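Local coordinates for protein isomaltodextranase (Arthrobacter globiformis, PDB 5AWO) that hydrolyses alpha-1,6-glucosidic linkages in polysaccharides, removing isomaltose units one after another from the non-reducing ends of the chains, at residues A[185-190]-A[196-201]; A[105-110]-A[121-126]; A[170-173]-A[178-181]; A[224-229]-A[254-259]. All blocks are in the same frame, centred on the assembly; numbering follows the deposited sequence.

Contact 1: A[185-190]-A[196-201]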
loop_
_atom_site.group_PDB
_atom_site.type_symbol
_atom_site.label_atom_id
_atom_site.label_comp_id
_atom_site.label_asym_id
_atom_site.label_seq_id
_atom_site.Cartn_x
_atom_site.Cartn_y
_atom_site.Cartn_z
ATOM N N GLY A 185 -11.536 5.697 20.804
ATOM C CA GLY A 185 -11.561 4.604 21.748
ATOM C C GLY A 185 -11.694 3.228 21.096
ATOM O O GLY A 185 -11.130 2.259 21.594
ATOM N N TYR A 186 -12.471 3.144 20.008
ATOM C CA TYR A 186 -12.672 1.867 19.292
ATOM C C TYR A 186 -11.367 1.399 18.643
ATOM O O TYR A 186 -10.972 0.245 18.755
ATOM C CB TYR A 186 -13.776 1.961 18.223
ATOM C CG TYR A 186 -14.690 0.750 18.134
ATOM C CD1 TYR A 186 -14.260 -0.507 18.483
ATOM C CD2 TYR A 186 -15.998 0.901 17.684
ATOM C CE1 TYR A 186 -15.104 -1.598 18.432
ATOM C CE2 TYR A 186 -16.859 -0.172 17.612
ATOM C CZ TYR A 186 -16.426 -1.425 18.010
ATOM O OH TYR A 186 -17.287 -2.505 18.010
ATOM N N VAL A 187 -10.693 2.347 18.006
ATOM C CA VAL A 187 -9.418 2.096 17.350
ATOM C C VAL A 187 -8.376 1.675 18.404
ATOM O O VAL A 187 -7.688 0.669 18.246
ATOM C CB VAL A 187 -8.989 3.288 16.508
ATOM C CG1 VAL A 187 -7.589 3.092 15.971
ATOM C CG2 VAL A 187 -9.974 3.488 15.360
ATOM N N ARG A 188 -8.279 2.454 19.483
ATOM C CA ARG A 188 -7.346 2.073 20.562
ATOM C C ARG A 188 -7.699 0.786 21.287
ATOM O O ARG A 188 -6.808 0.076 21.734
ATOM C CB ARG A 188 -7.164 3.221 21.547
ATOM C CG ARG A 188 -6.472 4.431 20.965
ATOM C CD ARG A 188 -5.891 5.373 22.010
ATOM N NE ARG A 188 -5.380 6.611 21.423
ATOM C CZ ARG A 188 -6.047 7.764 21.343
ATOM N NH1 ARG A 188 -7.275 7.907 21.819
ATOM N NH2 ARG A 188 -5.463 8.818 20.782
ATOM N N TYR A 189 -8.971 0.453 21.374
ATOM C CA TYR A 189 -9.406 -0.812 21.926
ATOM C C TYR A 189 -8.740 -1.993 21.221
ATOM O O TYR A 189 -8.179 -2.888 21.858
ATOM C CB TYR A 189 -10.912 -0.889 21.841
ATOM C CG TYR A 189 -11.589 -2.193 22.170
ATOM C CD1 TYR A 189 -11.798 -2.599 23.496
ATOM C CD2 TYR A 189 -12.069 -3.014 21.153
ATOM C CE1 TYR A 189 -12.452 -3.771 23.779
ATOM C CE2 TYR A 189 -12.742 -4.177 21.429
ATOM C CZ TYR A 189 -12.938 -4.565 22.751
ATOM O OH TYR A 189 -13.635 -5.739 23.037
ATOM N N PHE A 190 -8.748 -1.977 19.893
ATOM C CA PHE A 190 -8.067 -3.051 19.171
ATOM C C PHE A 190 -6.559 -2.948 19.256
ATOM O O PHE A 190 -5.871 -3.947 19.469
ATOM C CB PHE A 190 -8.563 -3.106 17.707
ATOM C CG PHE A 190 -10.006 -3.550 17.592
ATOM C CD1 PHE A 190 -10.379 -4.789 18.057
ATOM C CD2 PHE A 190 -10.984 -2.740 17.041
ATOM C CE1 PHE A 190 -11.699 -5.199 17.973
ATOM C CE2 PHE A 190 -12.299 -3.153 16.951
ATOM C CZ PHE A 190 -12.660 -4.383 17.436
ATOM N N PRO A 196 -2.015 -5.570 15.249
ATOM C CA PRO A 196 -1.173 -4.732 14.434
ATOM C C PRO A 196 -1.803 -4.282 13.109
ATOM O O PRO A 196 -1.185 -3.533 12.388
ATOM C CB PRO A 196 0.018 -5.646 14.133
ATOM C CG PRO A 196 -0.616 -6.979 14.000
ATOM C CD PRO A 196 -1.705 -7.002 15.043
ATOM N N TYR A 197 -3.037 -4.699 12.852
ATOM C CA TYR A 197 -3.644 -4.538 11.543
ATOM C C TYR A 197 -5.157 -4.410 11.723
ATOM O O TYR A 197 -5.825 -5.353 12.165
ATOM C CB TYR A 197 -3.332 -5.773 10.716
ATOM C CG TYR A 197 -3.736 -5.719 9.251
ATOM C CD1 TYR A 197 -3.072 -4.905 8.364
ATOM C CD2 TYR A 197 -4.764 -6.515 8.786
ATOM C CE1 TYR A 197 -3.404 -4.885 7.016
ATOM C CE2 TYR A 197 -5.106 -6.502 7.435
ATOM C CZ TYR A 197 -4.420 -5.693 6.572
ATOM O OH TYR A 197 -4.742 -5.681 5.221
ATOM N N LEU A 198 -5.690 -3.239 11.360
ATOM C CA LEU A 198 -7.131 -2.977 11.420
ATOM C C LEU A 198 -7.659 -2.738 10.002
ATOM O O LEU A 198 -7.199 -1.833 9.304
ATOM C CB LEU A 198 -7.413 -1.788 12.333
ATOM C CG LEU A 198 -8.888 -1.437 12.497
ATOM C CD1 LEU A 198 -9.626 -2.551 13.197
ATOM C CD2 LEU A 198 -9.068 -0.103 13.229
ATOM N N ARG A 199 -8.616 -3.566 9.605
ATOM C CA ARG A 199 -9.148 -3.584 8.230
ATOM C C ARG A 199 -10.548 -2.990 8.218
ATOM O O ARG A 199 -11.474 -3.574 8.756
ATOM C CB ARG A 199 -9.126 -5.012 7.677
ATOM C CG ARG A 199 -9.434 -5.107 6.186
ATOM C CD ARG A 199 -8.964 -6.435 5.616
ATOM N NE ARG A 199 -9.177 -6.596 4.175
ATOM C CZ ARG A 199 -8.352 -6.181 3.251
ATOM N NH1 ARG A 199 -7.264 -5.475 3.548
ATOM N NH2 ARG A 199 -8.649 -6.450 1.981
ATOM N N ILE A 200 -10.646 -1.811 7.588
ATOM C CA ILE A 200 -11.819 -0.943 7.724
ATOM C C ILE A 200 -12.531 -0.893 6.368
ATOM O O ILE A 200 -12.049 -0.249 5.439
ATOM C CB ILE A 200 -11.389 0.464 8.122
ATOM C CG1 ILE A 200 -10.566 0.418 9.422
ATOM C CG2 ILE A 200 -12.609 1.354 8.231
ATOM C CD1 ILE A 200 -10.068 1.783 9.863
ATOM N N ASP A 201 -13.708 -1.532 6.291
ATOM C CA ASP A 201 -14.413 -1.732 5.025
ATOM C C ASP A 201 -15.662 -0.859 4.931
ATOM O O ASP A 201 -16.050 -0.203 5.899
ATOM C CB ASP A 201 -14.797 -3.227 4.968
ATOM C CG ASP A 201 -15.192 -3.765 3.578
ATOM O OD1 ASP A 201 -15.174 -3.024 2.576
ATOM O OD2 ASP A 201 -15.541 -4.983 3.558
#

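Contact 2: A[105-110]-A[121-126]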
loop_
_atom_site.group_PDB
_atom_site.type_symbol
_atom_site.label_atom_id
_atom_site.label_comp_id
_atom_site.label_asym_id
_atom_site.label_seq_id
_atom_site.Cartn_x
_atom_site.Cartn_y
_atom_site.Cartn_z
ATOM N N HIS A 105 -15.044 -17.413 23.398
ATOM C CA HIS A 105 -13.904 -16.662 23.870
ATOM C C HIS A 105 -13.878 -15.298 23.222
ATOM O O HIS A 105 -14.317 -15.165 22.077
ATOM C CB HIS A 105 -12.616 -17.399 23.553
ATOM C CG HIS A 105 -12.588 -18.811 24.042
ATOM N ND1 HIS A 105 -12.361 -19.126 25.363
ATOM C CD2 HIS A 105 -12.746 -19.990 23.393
ATOM C CE1 HIS A 105 -12.398 -20.438 25.512
ATOM N NE2 HIS A 105 -12.623 -20.985 24.332
ATOM N N ASP A 106 -13.331 -14.320 23.940
ATOM C CA ASP A 106 -13.259 -12.938 23.513
ATOM C C ASP A 106 -11.977 -12.643 22.711
ATOM O O ASP A 106 -11.145 -13.534 22.467
ATOM C CB ASP A 106 -13.479 -11.959 24.707
ATOM C CG ASP A 106 -12.356 -11.967 25.732
ATOM O OD1 ASP A 106 -11.287 -12.568 25.510
ATOM O OD2 ASP A 106 -12.552 -11.307 26.782
ATOM N N TRP A 107 -11.831 -11.403 22.269
ATOM C CA TRP A 107 -10.687 -11.037 21.443
ATOM C C TRP A 107 -9.372 -11.271 22.185
ATOM O O TRP A 107 -8.392 -11.708 21.590
ATOM C CB TRP A 107 -10.769 -9.579 21.032
ATOM C CG TRP A 107 -11.872 -9.200 20.052
ATOM C CD1 TRP A 107 -12.880 -8.304 20.255
ATOM C CD2 TRP A 107 -11.995 -9.625 18.691
ATOM N NE1 TRP A 107 -13.656 -8.186 19.129
ATOM C CE2 TRP A 107 -13.125 -8.986 18.151
ATOM C CE3 TRP A 107 -11.282 -10.518 17.885
ATOM C CZ2 TRP A 107 -13.538 -9.186 16.826
ATOM C CZ3 TRP A 107 -11.690 -10.720 16.569
ATOM C CH2 TRP A 107 -12.816 -10.071 16.066
ATOM N N ALA A 108 -9.349 -10.981 23.492
ATOM C CA ALA A 108 -8.098 -11.107 24.256
ATOM C C ALA A 108 -7.662 -12.555 24.335
ATOM O O ALA A 108 -6.476 -12.856 24.205
ATOM C CB ALA A 108 -8.266 -10.544 25.661
ATOM N N TYR A 109 -8.604 -13.454 24.556
ATOM C CA TYR A 109 -8.298 -14.870 24.561
ATOM C C TYR A 109 -7.624 -15.269 23.251
ATOM O O TYR A 109 -6.594 -15.955 23.252
ATOM C CB TYR A 109 -9.534 -15.718 24.764
ATOM C CG TYR A 109 -9.245 -17.189 24.618
ATOM C CD1 TYR A 109 -9.296 -17.807 23.372
ATOM C CD2 TYR A 109 -8.904 -17.973 25.722
ATOM C CE1 TYR A 109 -9.038 -19.151 23.219
ATOM C CE2 TYR A 109 -8.630 -19.328 25.577
ATOM C CZ TYR A 109 -8.696 -19.916 24.320
ATOM O OH TYR A 109 -8.435 -21.265 24.135
ATOM N N TRP A 110 -8.194 -14.824 22.135
ATOM C CA TRP A 110 -7.635 -15.238 20.849
ATOM C C TRP A 110 -6.304 -14.569 20.559
ATOM O O TRP A 110 -5.423 -15.197 19.963
ATOM C CB TRP A 110 -8.659 -15.054 19.720
ATOM C CG TRP A 110 -9.662 -16.155 19.799
ATOM C CD1 TRP A 110 -10.982 -16.050 20.112
ATOM C CD2 TRP A 110 -9.404 -17.563 19.652
ATOM N NE1 TRP A 110 -11.564 -17.268 20.123
ATOM C CE2 TRP A 110 -10.618 -18.224 19.854
ATOM C CE3 TRP A 110 -8.266 -18.321 19.338
ATOM C CZ2 TRP A 110 -10.742 -19.617 19.778
ATOM C CZ3 TRP A 110 -8.391 -19.713 19.266
ATOM C CH2 TRP A 110 -9.622 -20.337 19.487
ATOM N N LEU A 121 -3.195 -11.139 16.169
ATOM C CA LEU A 121 -4.566 -10.956 15.724
ATOM C C LEU A 121 -4.730 -9.766 14.805
ATOM O O LEU A 121 -4.348 -8.655 15.133
ATOM C CB LEU A 121 -5.447 -10.709 16.956
ATOM C CG LEU A 121 -6.937 -10.468 16.717
ATOM C CD1 LEU A 121 -7.625 -11.691 16.148
ATOM C CD2 LEU A 121 -7.595 -10.019 18.018
ATOM N N GLY A 122 -5.352 -9.997 13.641
ATOM C CA GLY A 122 -5.808 -8.927 12.770
ATOM C C GLY A 122 -7.308 -8.823 12.843
ATOM O O GLY A 122 -8.009 -9.830 12.906
ATOM N N VAL A 123 -7.812 -7.583 12.916
ATOM C CA VAL A 123 -9.235 -7.363 13.062
ATOM C C VAL A 123 -9.838 -6.587 11.893
ATOM O O VAL A 123 -9.337 -5.536 11.524
ATOM C CB VAL A 123 -9.571 -6.634 14.379
ATOM C CG1 VAL A 123 -11.050 -6.252 14.433
ATOM C CG2 VAL A 123 -9.247 -7.535 15.556
ATOM N N TYR A 124 -10.928 -7.135 11.377
ATOM C CA TYR A 124 -11.814 -6.418 10.445
ATOM C C TYR A 124 -12.906 -5.724 11.252
ATOM O O TYR A 124 -13.719 -6.370 11.905
ATOM C CB TYR A 124 -12.407 -7.417 9.476
ATOM C CG TYR A 124 -13.472 -6.924 8.517
ATOM C CD1 TYR A 124 -14.785 -6.702 8.922
ATOM C CD2 TYR A 124 -13.190 -6.763 7.161
ATOM C CE1 TYR A 124 -15.766 -6.282 8.040
ATOM C CE2 TYR A 124 -14.188 -6.385 6.282
ATOM C CZ TYR A 124 -15.462 -6.151 6.721
ATOM O OH TYR A 124 -16.464 -5.749 5.842
ATOM N N TYR A 125 -12.868 -4.408 11.289
ATOM C CA TYR A 125 -14.003 -3.641 11.800
ATOM C C TYR A 125 -13.902 -2.203 11.350
ATOM O O TYR A 125 -12.832 -1.688 11.111
ATOM C CB TYR A 125 -14.123 -3.707 13.349
ATOM C CG TYR A 125 -15.571 -3.665 13.783
ATOM C CD1 TYR A 125 -16.389 -4.785 13.646
ATOM C CD2 TYR A 125 -16.129 -2.511 14.357
ATOM C CE1 TYR A 125 -17.727 -4.756 13.990
ATOM C CE2 TYR A 125 -17.469 -2.470 14.689
ATOM C CZ TYR A 125 -18.261 -3.595 14.531
ATOM O OH TYR A 125 -19.592 -3.531 14.883
ATOM N N ASN A 126 -15.066 -1.562 11.270
ATOM C CA ASN A 126 -15.145 -0.151 10.934
ATOM C C ASN A 126 -15.610 0.567 12.195
ATOM O O ASN A 126 -16.713 0.318 12.660
ATOM C CB ASN A 126 -16.112 0.074 9.763
ATOM C CG ASN A 126 -16.115 1.506 9.282
ATOM O OD1 ASN A 126 -15.969 2.437 10.102
ATOM N ND2 ASN A 126 -16.264 1.726 7.968
#

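Contact 3: A[170-173]-A[178-181]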
loop_
_atom_site.group_PDB
_atom_site.type_symbol
_atom_site.label_atom_id
_atom_site.label_comp_id
_atom_site.label_asym_id
_atom_site.label_seq_id
_atom_site.Cartn_x
_atom_site.Cartn_y
_atom_site.Cartn_z
ATOM N N TYR A 170 -25.705 0.774 12.974
ATOM C CA TYR A 170 -25.838 2.152 12.585
ATOM C C TYR A 170 -24.542 2.685 12.027
ATOM O O TYR A 170 -23.462 2.231 12.433
ATOM C CB TYR A 170 -26.190 3.037 13.794
ATOM C CG TYR A 170 -27.584 2.883 14.324
ATOM C CD1 TYR A 170 -27.884 1.949 15.308
ATOM C CD2 TYR A 170 -28.614 3.688 13.851
ATOM C CE1 TYR A 170 -29.185 1.808 15.790
ATOM C CE2 TYR A 170 -29.910 3.551 14.334
ATOM C CZ TYR A 170 -30.178 2.615 15.305
ATOM O OH TYR A 170 -31.469 2.475 15.793
ATOM N N TRP A 171 -24.614 3.683 11.159
ATOM C CA TRP A 171 -23.473 4.529 10.923
ATOM C C TRP A 171 -23.463 5.634 11.983
ATOM O O TRP A 171 -24.481 6.269 12.250
ATOM C CB TRP A 171 -23.523 5.182 9.546
ATOM C CG TRP A 171 -23.134 4.302 8.390
ATOM C CD1 TRP A 171 -23.881 4.053 7.269
ATOM C CD2 TRP A 171 -21.879 3.636 8.188
ATOM N NE1 TRP A 171 -23.195 3.249 6.417
ATOM C CE2 TRP A 171 -21.958 2.981 6.942
ATOM C CE3 TRP A 171 -20.704 3.527 8.931
ATOM C CZ2 TRP A 171 -20.897 2.223 6.418
ATOM C CZ3 TRP A 171 -19.647 2.777 8.412
ATOM C CH2 TRP A 171 -19.754 2.120 7.172
ATOM N N LEU A 172 -22.305 5.843 12.584
ATOM C CA LEU A 172 -22.088 6.915 13.548
ATOM C C LEU A 172 -22.353 8.265 12.952
ATOM O O LEU A 172 -21.997 8.513 11.824
ATOM C CB LEU A 172 -20.629 6.846 14.019
ATOM C CG LEU A 172 -20.126 8.014 14.881
ATOM C CD1 LEU A 172 -20.816 7.938 16.213
ATOM C CD2 LEU A 172 -18.617 7.950 15.026
ATOM N N ASP A 173 -22.985 9.151 13.728
ATOM C CA ASP A 173 -23.092 10.557 13.372
ATOM C C ASP A 173 -21.936 11.324 13.996
ATOM O O ASP A 173 -21.930 11.616 15.199
ATOM C CB ASP A 173 -24.420 11.138 13.836
ATOM C CG ASP A 173 -24.578 12.593 13.443
ATOM O OD1 ASP A 173 -23.672 13.208 12.848
ATOM O OD2 ASP A 173 -25.663 13.122 13.758
ATOM N N GLY A 178 -19.408 13.337 21.710
ATOM C CA GLY A 178 -18.894 12.024 22.083
ATOM C C GLY A 178 -18.373 11.202 20.909
ATOM O O GLY A 178 -17.743 10.169 21.138
ATOM N N ALA A 179 -18.610 11.656 19.680
ATOM C CA ALA A 179 -18.251 10.852 18.502
ATOM C C ALA A 179 -16.756 10.594 18.422
ATOM O O ALA A 179 -16.332 9.448 18.188
ATOM C CB ALA A 179 -18.740 11.523 17.247
ATOM N N LYS A 180 -15.943 11.625 18.594
ATOM C CA LYS A 180 -14.493 11.433 18.504
ATOM C C LYS A 180 -14.002 10.432 19.536
ATOM O O LYS A 180 -13.194 9.541 19.240
ATOM C CB LYS A 180 -13.737 12.762 18.631
ATOM C CG LYS A 180 -12.220 12.657 18.459
ATOM C CD LYS A 180 -11.526 14.028 18.456
ATOM C CE LYS A 180 -10.009 13.951 18.298
ATOM N NZ LYS A 180 -9.435 15.324 18.115
ATOM N N GLU A 181 -14.452 10.586 20.777
ATOM C CA GLU A 181 -14.028 9.704 21.839
ATOM C C GLU A 181 -14.441 8.260 21.536
ATOM O O GLU A 181 -13.713 7.331 21.828
ATOM C CB GLU A 181 -14.631 10.165 23.189
ATOM C CG GLU A 181 -14.058 11.484 23.720
ATOM C CD GLU A 181 -14.831 12.712 23.323
ATOM O OE1 GLU A 181 -15.581 12.711 22.314
ATOM O OE2 GLU A 181 -14.671 13.764 24.046
#

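Contact 4: A[224-229]-A[254-259]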
loop_
_atom_site.group_PDB
_atom_site.type_symbol
_atom_site.label_atom_id
_atom_site.label_comp_id
_atom_site.label_asym_id
_atom_site.label_seq_id
_atom_site.Cartn_x
_atom_site.Cartn_y
_atom_site.Cartn_z
ATOM N N ALA A 224 -16.805 16.153 4.193
ATOM C CA ALA A 224 -16.116 16.697 5.346
ATOM C C ALA A 224 -16.141 15.693 6.498
ATOM O O ALA A 224 -15.147 15.503 7.193
ATOM C CB ALA A 224 -16.745 18.036 5.766
ATOM N N ASN A 225 -17.271 15.021 6.671
ATOM C CA ASN A 225 -17.405 14.032 7.733
ATOM C C ASN A 225 -16.494 12.825 7.506
ATOM O O ASN A 225 -15.899 12.311 8.438
ATOM C CB ASN A 225 -18.850 13.583 7.869
ATOM C CG ASN A 225 -19.720 14.624 8.538
ATOM O OD1 ASN A 225 -19.215 15.529 9.205
ATOM N ND2 ASN A 225 -21.011 14.502 8.357
ATOM N N TYR A 226 -16.378 12.400 6.259
ATOM C CA TYR A 226 -15.456 11.321 5.892
ATOM C C TYR A 226 -14.014 11.686 6.188
ATOM O O TYR A 226 -13.267 10.905 6.797
ATOM C CB TYR A 226 -15.625 11.041 4.399
ATOM C CG TYR A 226 -14.770 9.923 3.833
ATOM C CD1 TYR A 226 -14.961 8.613 4.229
ATOM C CD2 TYR A 226 -13.810 10.181 2.882
ATOM C CE1 TYR A 226 -14.203 7.593 3.698
ATOM C CE2 TYR A 226 -13.056 9.162 2.323
ATOM C CZ TYR A 226 -13.257 7.873 2.727
ATOM O OH TYR A 226 -12.519 6.830 2.178
ATOM N N GLU A 227 -13.606 12.882 5.775
ATOM C CA GLU A 227 -12.266 13.364 6.099
ATOM C C GLU A 227 -12.002 13.461 7.596
ATOM O O GLU A 227 -10.938 13.108 8.090
ATOM C CB GLU A 227 -12.017 14.701 5.411
ATOM C CG GLU A 227 -11.908 14.489 3.908
ATOM C CD GLU A 227 -11.717 15.752 3.115
ATOM O OE1 GLU A 227 -12.139 16.830 3.577
ATOM O OE2 GLU A 227 -11.140 15.632 2.015
ATOM N N LEU A 228 -12.993 13.954 8.328
ATOM C CA LEU A 228 -12.860 14.069 9.766
ATOM C C LEU A 228 -12.712 12.688 10.425
ATOM O O LEU A 228 -11.810 12.461 11.238
ATOM C CB LEU A 228 -14.098 14.783 10.310
ATOM C CG LEU A 228 -14.138 15.006 11.815
ATOM C CD1 LEU A 228 -12.992 15.910 12.217
ATOM C CD2 LEU A 228 -15.472 15.627 12.197
ATOM N N ALA A 229 -13.594 11.768 10.060
ATOM C CA ALA A 229 -13.562 10.401 10.589
ATOM C C ALA A 229 -12.213 9.728 10.330
ATOM O O ALA A 229 -11.629 9.130 11.226
ATOM C CB ALA A 229 -14.689 9.579 10.010
ATOM N N GLY A 254 -7.416 9.960 -4.491
ATOM C CA GLY A 254 -7.142 9.311 -3.229
ATOM C C GLY A 254 -6.661 10.189 -2.077
ATOM O O GLY A 254 -6.028 9.684 -1.147
ATOM N N SER A 255 -6.994 11.483 -2.095
ATOM C CA SER A 255 -6.370 12.397 -1.146
ATOM C C SER A 255 -6.650 12.083 0.338
ATOM O O SER A 255 -5.738 12.127 1.153
ATOM C CB SER A 255 -6.777 13.840 -1.463
ATOM O OG SER A 255 -8.153 14.025 -1.305
ATOM N N ALA A 256 -7.897 11.783 0.666
ATOM C CA ALA A 256 -8.275 11.534 2.059
ATOM C C ALA A 256 -7.662 10.240 2.574
ATOM O O ALA A 256 -7.195 10.144 3.734
ATOM C CB ALA A 256 -9.782 11.529 2.205
ATOM N N GLU A 257 -7.659 9.226 1.712
ATOM C CA GLU A 257 -7.095 7.928 2.071
ATOM C C GLU A 257 -5.583 7.967 2.226
ATOM O O GLU A 257 -5.009 7.408 3.163
ATOM C CB GLU A 257 -7.550 6.898 1.018
ATOM C CG GLU A 257 -9.076 6.683 0.987
ATOM C CD GLU A 257 -9.864 7.637 0.105
ATOM O OE1 GLU A 257 -9.259 8.533 -0.520
ATOM O OE2 GLU A 257 -11.109 7.489 0.049
ATOM N N LEU A 258 -4.922 8.676 1.317
ATOM C CA LEU A 258 -3.477 8.867 1.398
ATOM C C LEU A 258 -3.091 9.600 2.697
ATOM O O LEU A 258 -2.113 9.247 3.365
ATOM C CB LEU A 258 -3.027 9.663 0.188
ATOM C CG LEU A 258 -1.583 10.115 0.166
ATOM C CD1 LEU A 258 -0.645 8.929 0.077
ATOM C CD2 LEU A 258 -1.431 11.029 -1.028
ATOM N N ALA A 259 -3.884 10.617 3.040
ATOM C CA ALA A 259 -3.601 11.444 4.245
ATOM C C ALA A 259 -3.758 10.677 5.542
ATOM O O ALA A 259 -3.146 11.046 6.548
ATOM C CB ALA A 259 -4.509 12.659 4.267
HETATM O O HOH W 1 -8.473 15.009 1.125
#

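Contact 1: A[185-190]-A[196-201]
Leu198 meets Phe190 and Val187 through its two methyl branches, each branch taking one partner on helix 179-192. The aliphatic pair meets at 4.3 Å, CG2 of Val187 to CD2 of Leu198. For the aromatic partner, CD1 of Leu198 lies 4.1 Å from CD2 of Phe190, and the two side chains cross at about a right angle. Leu198 holds CG anti to its backbone N (chi1 -179°), which carries the fork of methyls out toward the helix. On the opposite side of the Phe190 ring, CD2 of Tyr189 stands 3.8 Å above the ring plane, over the ring centre, so the phenyl group is held between a neighbouring ring edge and the leucine methyl.

The polar groups belong to other surfaces of the strand. Arg199, next to Leu198 in the sequence, makes salt bridges with Asp314 and Asp316, while Asp201, probably the nucleophile, follows the strand's end. Here is the alternation expected of a (beta/alpha)8 barrel strand, one side toward the helices and the other toward the interior. With no hydrogen bond joining helix to strand, dispersion and exclusion of water hold them together, and shape rather than direction decides the fit.

Contact 2: A[105-110]-A[121-126]
Trp107 lays the six-membered half of its indole against two aliphatic side chains of strand 120-124. CG2 of Val123 stands over one face, toward the rim, 4.1 Å from CZ3 of Trp107. Leu121 comes in obliquely and closer, its CD2 3.7 Å from CE3 of Trp107, and the same methyl lies 4.0 Å from the Trp107 carbonyl O. The leucine is thus fitted against both the ring and the backbone of the first helical turn. Val123 presents CG2 from beside its own backbone N, while CG1 is anti to that N (chi1 173°).

The helix that carries the indole starts at Asp106, its N-cap: OD1 of Asp106 accepts from Tyr109 N at 3.0 Å and 166°, the N-H arriving nearly end-on to the C-O bond. The His105 and Tyr109 rings lie face against face, ND1 of His105 being 3.5 Å above the centre of the tyrosine ring.

Helix 107-116 leads directly into strand 120-124, third in the parallel barrel. Trp107 also touches Tyr189, and Val123 touches Phe190, both of helix 179-192, whereas Leu121 reaches Trp59 of helix 56-68; the strand is therefore covered by its own helix and by those flanking it.

Contact 3: A[170-173]-A[178-181]
Asp173, whose carbonyl O lies 3.8 Å from CB of Ala179, has its carboxylate gripped at both oxygens: OD1 is hydrogen-bonded to Thr175 OG1 and OD2 forms a salt bridge with Lys176 NZ. Both partners belong to the short connection between the strand and the helix, so the acid ties its carboxylate to the residues that follow it, while its main-chain O lies against the helix. The approach of a methyl group to a carbonyl oxygen is mere van der Waals contact, and no hydrogen bond crosses between 170-173 and 178-181.

The apolar share comes from Leu172. Turning CG away from its own N (chi1 171°), the leucine extends toward the first helical turn, where CD2 lies 4.2 Å from CB of Ala179 and at the same distance from Ala179 O. Leu172 also touches Leu128 and Leu153, while Ala179 touches Trp232 of helix 223-237; the small alanine side chain is consistent with the close approach of strand and helix.

Gly178, the N-cap residue, adopts a positive phi of 95°, where any CB would collide with the preceding carbonyl O. Beyond it, Glu181 forms a salt bridge with Arg145. Strand 169-172 pairs antiparallel with 129-131 in the long insertion that follows barrel strand 120-124, and this insertion settles here on the N-terminal end of helix 179-192, an elaborated beta-to-alpha connection on the C-terminal, active-site side of a TIM barrel.

Contact 4: A[224-229]-A[254-259]
The first torsion of Tyr226 (-179°) sends its ring across to helix 251-260, and Glu257 answers with a chain bent at its second torsion (chi2 87°) that curls its carboxylate back toward the phenol. Tyr226 OH then donates to OE2 of Glu257 at 2.6 Å. The oxygen lies at the ring edge, near the ring plane, yet the hydroxyl reaches it from the anti side, 32° out of the carboxylate plane. OE2 accepts a second bond, from Met250 N, and these two donors probably offset some of the cost of burying the acid. Leu203, Tyr206 and Glu207 of helix 203-208 touch the Tyr226 side chain.

Between the polar contacts sits Ala256. Its CB is 4.0 Å from CE2 of Tyr226 and equally 4.0 Å from CG of Glu227, a small residue at the place where the backbones come nearest. Helices 223-237 and 251-260 are successive outer helices of the (beta/alpha)8 barrel, preceding strands 242-245 and 263-265; their segments 224-229 and 254-259 run nearly parallel, axes 10.0 Å apart. A phenylalanine in place of Tyr226 would probably leave Glu257 OE2 without its phenol donor, with Met250 N remaining, and the carboxylate freer to turn.

At the partly exposed margin a water joins the helices: it donates to Glu227 OE2 at 2.9 Å and hydrogen-bonds Ser255 OG at 2.6 Å.

How the contacts relate
Contacts 1 and 2 belong to adjacent strands of one barrel, 197-200 and 120-124, their centres 10 Å apart. They touch at several points; at the catalytic end Asp201 OD2, of the probable nucleophile, lies 2.6 Å from Tyr124 OH, probably hydrogen-bonded. Asn126 ND2, probably bonded to Asp201 O at 2.8 Å, also packs on Trp171, 3.6 Å from its CZ3, linking contact 2 to contact 3. Helix 179-192 begins in contact 3 and serves contact 1 further along. Contact 4 touches none of the others; still, the Tyr226 side chain is about 10 Å from that of Asp201, and that of Glu257 about 10 Å from that of Asp262, the probable proton donor.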